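Local coordinates for sarcoplasmic calcium-binding proteins II, V, VI, and VII (Branchiostoma lanceolatum, PDB 2SAS), which binds calcium ions through EF-hand loops in muscle, where, like parvalbumin, it seems more abundant in fast-contracting muscles, at residues A[10-14]-A[77-82]; A[58-64]-A[100-106]. One frame throughout, in Å; residues are numbered along the deposited sequence.

Overall arrangement
Both contacts tie EF-hand elements that are distant in sequence, and their centres lie about 15 Å apart. Contact 1 sets helix 4-18, the entering helix of EF-hand 1, against strand 77-78 and helix 79-91 of EF-hand 2; contact 2 sets helix 48-69, which enters the second calcium loop, against the start of helix 103-114 in EF-hand 3. Along the chain the segments alternate, 10-14, 58-64, 77-82, 100-106, so the two connections interlock. They also touch directly: Tyr82 packs on Trp102 and Val77 on Trp62. Contact 1 thus joins the first and second hands, paired through antiparallel strands 25-26 and 77-78, while contact 2 couples the second to the third, giving a compact, largely helical body.

Contact 1: A[10-14]-A[77-82]. With CA (calcium ion), chain C.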
# COMPACT_ATOMS: atom_id res chain seq x y z
N ILE A 10 -5.25 1.77 11.28
CA ILE A 10 -4.81 3.04 11.88
C ILE A 10 -3.48 3.46 11.21
O ILE A 10 -3.25 4.61 10.81
CB ILE A 10 -4.81 3.04 13.42
CG1 ILE A 10 -6.30 2.99 13.93
CG2 ILE A 10 -4.19 4.37 13.91
CD1 ILE A 10 -6.52 2.37 15.33
N LYS A 11 -2.58 2.52 11.03
CA LYS A 11 -1.31 2.82 10.36
C LYS A 11 -1.67 3.40 8.98
O LYS A 11 -1.17 4.46 8.58
CB LYS A 11 -0.39 1.63 10.31
CG LYS A 11 1.07 1.91 9.87
CD LYS A 11 1.64 3.14 10.59
CE LYS A 11 3.15 3.13 10.46
NZ LYS A 11 3.56 3.53 9.08
N PHE A 12 -2.58 2.70 8.29
CA PHE A 12 -3.06 3.11 6.98
C PHE A 12 -3.42 4.57 6.93
O PHE A 12 -2.93 5.26 6.02
CB PHE A 12 -4.19 2.24 6.44
CG PHE A 12 -4.66 2.57 5.05
CD1 PHE A 12 -5.65 3.50 4.84
CD2 PHE A 12 -4.08 1.90 3.96
CE1 PHE A 12 -6.11 3.76 3.53
CE2 PHE A 12 -4.54 2.15 2.66
CZ PHE A 12 -5.55 3.08 2.45
N THR A 13 -4.26 5.06 7.80
CA THR A 13 -4.61 6.51 7.80
C THR A 13 -3.44 7.40 8.16
O THR A 13 -3.33 8.59 7.71
CB THR A 13 -5.85 6.72 8.75
OG1 THR A 13 -5.37 6.51 10.11
CG2 THR A 13 -6.98 5.72 8.46
N PHE A 14 -2.53 6.93 9.01
CA PHE A 14 -1.38 7.79 9.41
C PHE A 14 -0.66 8.10 8.11
O PHE A 14 -0.50 9.24 7.68
CB PHE A 14 -0.53 7.08 10.47
CG PHE A 14 0.63 7.78 11.09
CD1 PHE A 14 0.48 8.65 12.17
CD2 PHE A 14 1.91 7.59 10.60
CE1 PHE A 14 1.56 9.34 12.73
CE2 PHE A 14 3.03 8.23 11.13
CZ PHE A 14 2.81 9.10 12.20
N VAL A 77 3.48 14.95 15.89
CA VAL A 77 2.61 13.87 16.41
C VAL A 77 3.33 12.60 15.92
O VAL A 77 3.54 12.45 14.70
CB VAL A 77 1.16 13.97 16.01
CG1 VAL A 77 0.35 12.70 16.34
CG2 VAL A 77 0.41 15.18 16.57
N SER A 78 3.75 11.73 16.84
CA SER A 78 4.42 10.51 16.30
C SER A 78 3.35 9.46 16.12
O SER A 78 2.19 9.66 16.54
CB SER A 78 5.49 10.07 17.32
OG SER A 78 4.88 10.14 18.60
N TRP A 79 3.74 8.36 15.55
CA TRP A 79 2.91 7.17 15.33
C TRP A 79 2.33 6.70 16.67
O TRP A 79 1.12 6.50 16.79
CB TRP A 79 3.73 6.03 14.73
CG TRP A 79 3.01 4.71 14.87
CD1 TRP A 79 3.51 3.58 15.44
CD2 TRP A 79 1.69 4.39 14.41
NE1 TRP A 79 2.60 2.56 15.33
CE2 TRP A 79 1.48 3.03 14.71
CE3 TRP A 79 0.72 5.11 13.72
CZ2 TRP A 79 0.31 2.34 14.36
CZ3 TRP A 79 -0.46 4.43 13.36
CH2 TRP A 79 -0.66 3.10 13.69
N GLU A 80 3.22 6.51 17.63
CA GLU A 80 2.86 6.13 19.00
C GLU A 80 1.85 7.08 19.61
O GLU A 80 0.83 6.63 20.18
CB GLU A 80 4.09 6.06 19.93
CG GLU A 80 5.23 5.20 19.33
CD GLU A 80 6.05 5.94 18.29
OE1 GLU A 80 6.08 7.17 18.24
OE2 GLU A 80 6.69 5.22 17.51
N GLU A 81 2.02 8.40 19.51
CA GLU A 81 1.01 9.30 20.08
C GLU A 81 -0.30 9.23 19.28
O GLU A 81 -1.39 9.31 19.88
CB GLU A 81 1.42 10.74 20.23
CG GLU A 81 2.89 10.92 20.67
CD GLU A 81 3.34 12.34 20.62
OE1 GLU A 81 3.80 12.87 19.61
OE2 GLU A 81 3.14 12.92 21.69
N TYR A 82 -0.18 9.06 17.98
CA TYR A 82 -1.33 8.91 17.08
C TYR A 82 -2.06 7.60 17.42
O TYR A 82 -3.33 7.58 17.36
CB TYR A 82 -0.93 9.00 15.59
CG TYR A 82 -2.02 8.98 14.56
CD1 TYR A 82 -2.85 10.08 14.26
CD2 TYR A 82 -2.33 7.79 13.91
CE1 TYR A 82 -3.90 9.99 13.34
CE2 TYR A 82 -3.33 7.68 12.97
CZ TYR A 82 -4.13 8.80 12.67
OH TYR A 82 -5.12 8.66 11.71
CA CA C . 4.99 14.80 20.12
O HOH W 1 6.75 13.42 19.64
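Phe14 meets Trp79 over one face and Tyr82 obliquely, completing an aromatic cluster that joins the entering helix of EF-hand 1 to the exiting helix of EF-hand 2. This is the tightly packed, buried part. The edge of Trp79 forms a T-shaped pair with Phe14, planes at 72° and Trp79 CE3 3.7 Å from Phe14 CG; Tyr82 CD2 lies 3.4 Å from Phe14 CD1. A phenylalanine suits the site by offering a flat apolar face to Trp79 and bare carbons to Tyr82; CG anti to the backbone N (chi1 -176°) carries the ring there. Ile10 CG2 touches both Trp79 and Tyr82, and Trp79 CH2 presses on Lys11 N at 3.3 Å.

The partly exposed side is looser in kind. Lys11 lays CD over the indole face, 3.7 Å from the six-membered ring centroid, a CH-pi contact, while its ammonium pairs with Asp15. Trp79 NE1 hydrogen-bonds to Ala139 O of the second subunit. Farther along, Ser78 and Glu81 form a capping box, its bond from Glu81 N to Ser78 OG weak, and Glu81 OE1 binds calcium at 2.3 Å. Within the buried part, Tyr82 OH donates to Thr13 OG1 at 2.7 Å, and Thr13 OG1 in turn donates to Ile10 O at 2.9 Å.

Contact 2: A[58-64]-A[100-106]; sequences LEDEWRD and PAWCQNR
Glu61 and Arg106 form a buried salt bridge linking helix 48-69 of EF-hand 2 to helix 103-114 of EF-hand 3. Arg106 NH2 reaches the syn lone pair of Glu61 OE1 at 2.8 Å, while Arg106 NE makes a weaker bond to Glu61 OE2; the guanidinium and carboxylate planes are 38° apart, so the pairing is skewed. With CG anti to the backbone N (chi1 -160°) and an extended chain beyond it, Glu61 reaches past Trp102 O to Arg106, a long acid matched to a long base.

Hydrogen bonds from uncharged donors come next. Asn105 ND2 donates to Glu61 OE1 at 3.0 Å, nearly straight at 164°, from the anti side but tilted out of the carboxylate plane; an amide N-H can thus share the oxygen. Asp64 OD1 accepts a weak bond from Trp102 N, but its stronger partner is Arg68.

Van der Waals contacts of carbon against polar groups complete the join. Leu58 CD2 lies 3.7 Å from Arg106 NH2, and Trp102 turns its ring edge to Glu61, CE3 3.5 Å from Glu61 OE2. Small Ala101 lets its CB sit beside Asp64 OD2.

A glutamine in place of Glu61 would probably leave the buried Arg106 charge without its carboxylate mate. Two donors on OE1 and a weaker one on OE2 would favour the ionised carboxylate and limit its turning, while the bond from Arg106 NH1 to Phe17 O steadies the guanidinium.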
# COMPACT_ATOMS: atom_id res chain seq x y z
N LEU A 58 -7.01 23.69 7.35
CA LEU A 58 -5.90 22.75 7.59
C LEU A 58 -5.18 23.15 8.89
O LEU A 58 -4.72 22.34 9.72
CB LEU A 58 -4.99 22.70 6.36
CG LEU A 58 -5.57 22.01 5.11
CD1 LEU A 58 -4.66 22.02 3.91
CD2 LEU A 58 -5.86 20.54 5.47
N GLU A 59 -5.01 24.46 9.05
CA GLU A 59 -4.34 25.01 10.24
C GLU A 59 -5.10 24.58 11.50
O GLU A 59 -4.56 24.09 12.48
CB GLU A 59 -4.34 26.55 10.14
CG GLU A 59 -3.26 26.97 9.15
CD GLU A 59 -3.09 28.43 8.94
OE1 GLU A 59 -4.05 29.12 9.29
OE2 GLU A 59 -2.10 28.89 8.44
N ASP A 60 -6.36 24.81 11.40
CA ASP A 60 -7.42 24.51 12.36
C ASP A 60 -7.46 22.99 12.56
O ASP A 60 -7.71 22.46 13.65
CB ASP A 60 -8.66 25.12 11.72
CG ASP A 60 -9.74 25.71 12.56
OD1 ASP A 60 -10.07 25.12 13.62
OD2 ASP A 60 -10.27 26.79 12.12
N GLU A 61 -7.21 22.22 11.51
CA GLU A 61 -7.17 20.76 11.65
C GLU A 61 -5.91 20.38 12.44
O GLU A 61 -6.02 19.70 13.52
CB GLU A 61 -7.22 20.05 10.33
CG GLU A 61 -7.66 18.60 10.34
CD GLU A 61 -7.28 17.76 9.17
OE1 GLU A 61 -7.42 18.33 8.07
OE2 GLU A 61 -6.87 16.61 9.31
N TRP A 62 -4.75 20.80 12.02
CA TRP A 62 -3.48 20.52 12.68
C TRP A 62 -3.53 20.87 14.18
O TRP A 62 -3.08 20.14 15.07
CB TRP A 62 -2.34 21.29 12.02
CG TRP A 62 -1.02 21.25 12.70
CD1 TRP A 62 -0.20 22.31 13.05
CD2 TRP A 62 -0.36 20.05 13.17
NE1 TRP A 62 0.94 21.84 13.65
CE2 TRP A 62 0.86 20.47 13.74
CE3 TRP A 62 -0.67 18.71 13.11
CZ2 TRP A 62 1.77 19.53 14.24
CZ3 TRP A 62 0.19 17.79 13.60
CH2 TRP A 62 1.41 18.20 14.18
N ARG A 63 -4.10 22.04 14.44
CA ARG A 63 -4.28 22.57 15.78
C ARG A 63 -5.06 21.58 16.63
O ARG A 63 -4.67 21.27 17.76
CB ARG A 63 -4.97 23.92 15.75
CG ARG A 63 -5.24 24.62 17.06
CD ARG A 63 -4.78 26.05 17.01
NE ARG A 63 -3.67 26.24 16.07
CZ ARG A 63 -3.83 26.96 14.95
NH1 ARG A 63 -5.02 27.47 14.66
NH2 ARG A 63 -2.81 27.17 14.11
N ASP A 64 -6.16 21.08 16.11
CA ASP A 64 -6.98 20.13 16.90
C ASP A 64 -6.25 18.80 17.03
O ASP A 64 -6.44 18.16 18.09
CB ASP A 64 -8.35 19.93 16.27
CG ASP A 64 -9.30 19.09 17.10
OD1 ASP A 64 -9.28 17.86 16.90
OD2 ASP A 64 -10.07 19.62 17.90
N PRO A 100 -13.00 12.78 16.91
CA PRO A 100 -12.44 14.07 17.31
C PRO A 100 -12.63 14.99 16.13
O PRO A 100 -12.57 14.58 14.95
CB PRO A 100 -11.02 13.76 17.71
CG PRO A 100 -10.68 12.42 17.10
CD PRO A 100 -12.00 11.73 16.83
N ALA A 101 -12.84 16.25 16.45
CA ALA A 101 -13.05 17.31 15.50
C ALA A 101 -12.08 17.37 14.35
O ALA A 101 -12.61 17.80 13.29
CB ALA A 101 -13.08 18.67 16.21
N TRP A 102 -10.81 17.05 14.49
CA TRP A 102 -9.85 17.17 13.37
C TRP A 102 -10.35 16.28 12.22
O TRP A 102 -10.07 16.57 11.06
CB TRP A 102 -8.41 16.84 13.77
CG TRP A 102 -8.16 15.42 14.11
CD1 TRP A 102 -8.28 14.83 15.33
CD2 TRP A 102 -7.79 14.34 13.22
NE1 TRP A 102 -8.01 13.49 15.28
CE2 TRP A 102 -7.70 13.16 14.00
CE3 TRP A 102 -7.50 14.28 11.86
CZ2 TRP A 102 -7.34 11.95 13.45
CZ3 TRP A 102 -7.17 13.07 11.30
CH2 TRP A 102 -7.09 11.92 12.08
N CYS A 103 -11.04 15.21 12.63
CA CYS A 103 -11.60 14.21 11.70
C CYS A 103 -12.69 14.81 10.79
O CYS A 103 -12.79 14.43 9.63
CB CYS A 103 -12.21 13.04 12.48
SG CYS A 103 -11.03 11.70 12.67
N GLN A 104 -13.45 15.69 11.39
CA GLN A 104 -14.54 16.44 10.74
C GLN A 104 -13.97 17.29 9.62
O GLN A 104 -14.72 17.76 8.76
CB GLN A 104 -15.30 17.31 11.75
CG GLN A 104 -15.68 16.63 13.06
CD GLN A 104 -16.49 15.36 12.85
OE1 GLN A 104 -17.26 15.26 11.88
NE2 GLN A 104 -16.34 14.39 13.75
N ASN A 105 -12.65 17.51 9.59
CA ASN A 105 -12.08 18.27 8.46
C ASN A 105 -11.36 17.31 7.51
O ASN A 105 -11.20 17.64 6.32
CB ASN A 105 -11.17 19.43 8.83
CG ASN A 105 -10.81 20.23 7.56
OD1 ASN A 105 -11.61 21.09 7.18
ND2 ASN A 105 -9.64 20.01 6.96
N ARG A 106 -10.89 16.21 8.06
CA ARG A 106 -10.16 15.18 7.26
C ARG A 106 -11.20 14.51 6.35
O ARG A 106 -10.87 14.39 5.15
CB ARG A 106 -9.34 14.26 8.10
CG ARG A 106 -8.46 13.16 7.56
CD ARG A 106 -7.05 13.62 7.25
NE ARG A 106 -7.16 15.06 6.96
CZ ARG A 106 -6.51 15.68 5.98
NH1 ARG A 106 -5.56 15.03 5.31
NH2 ARG A 106 -6.76 16.96 5.72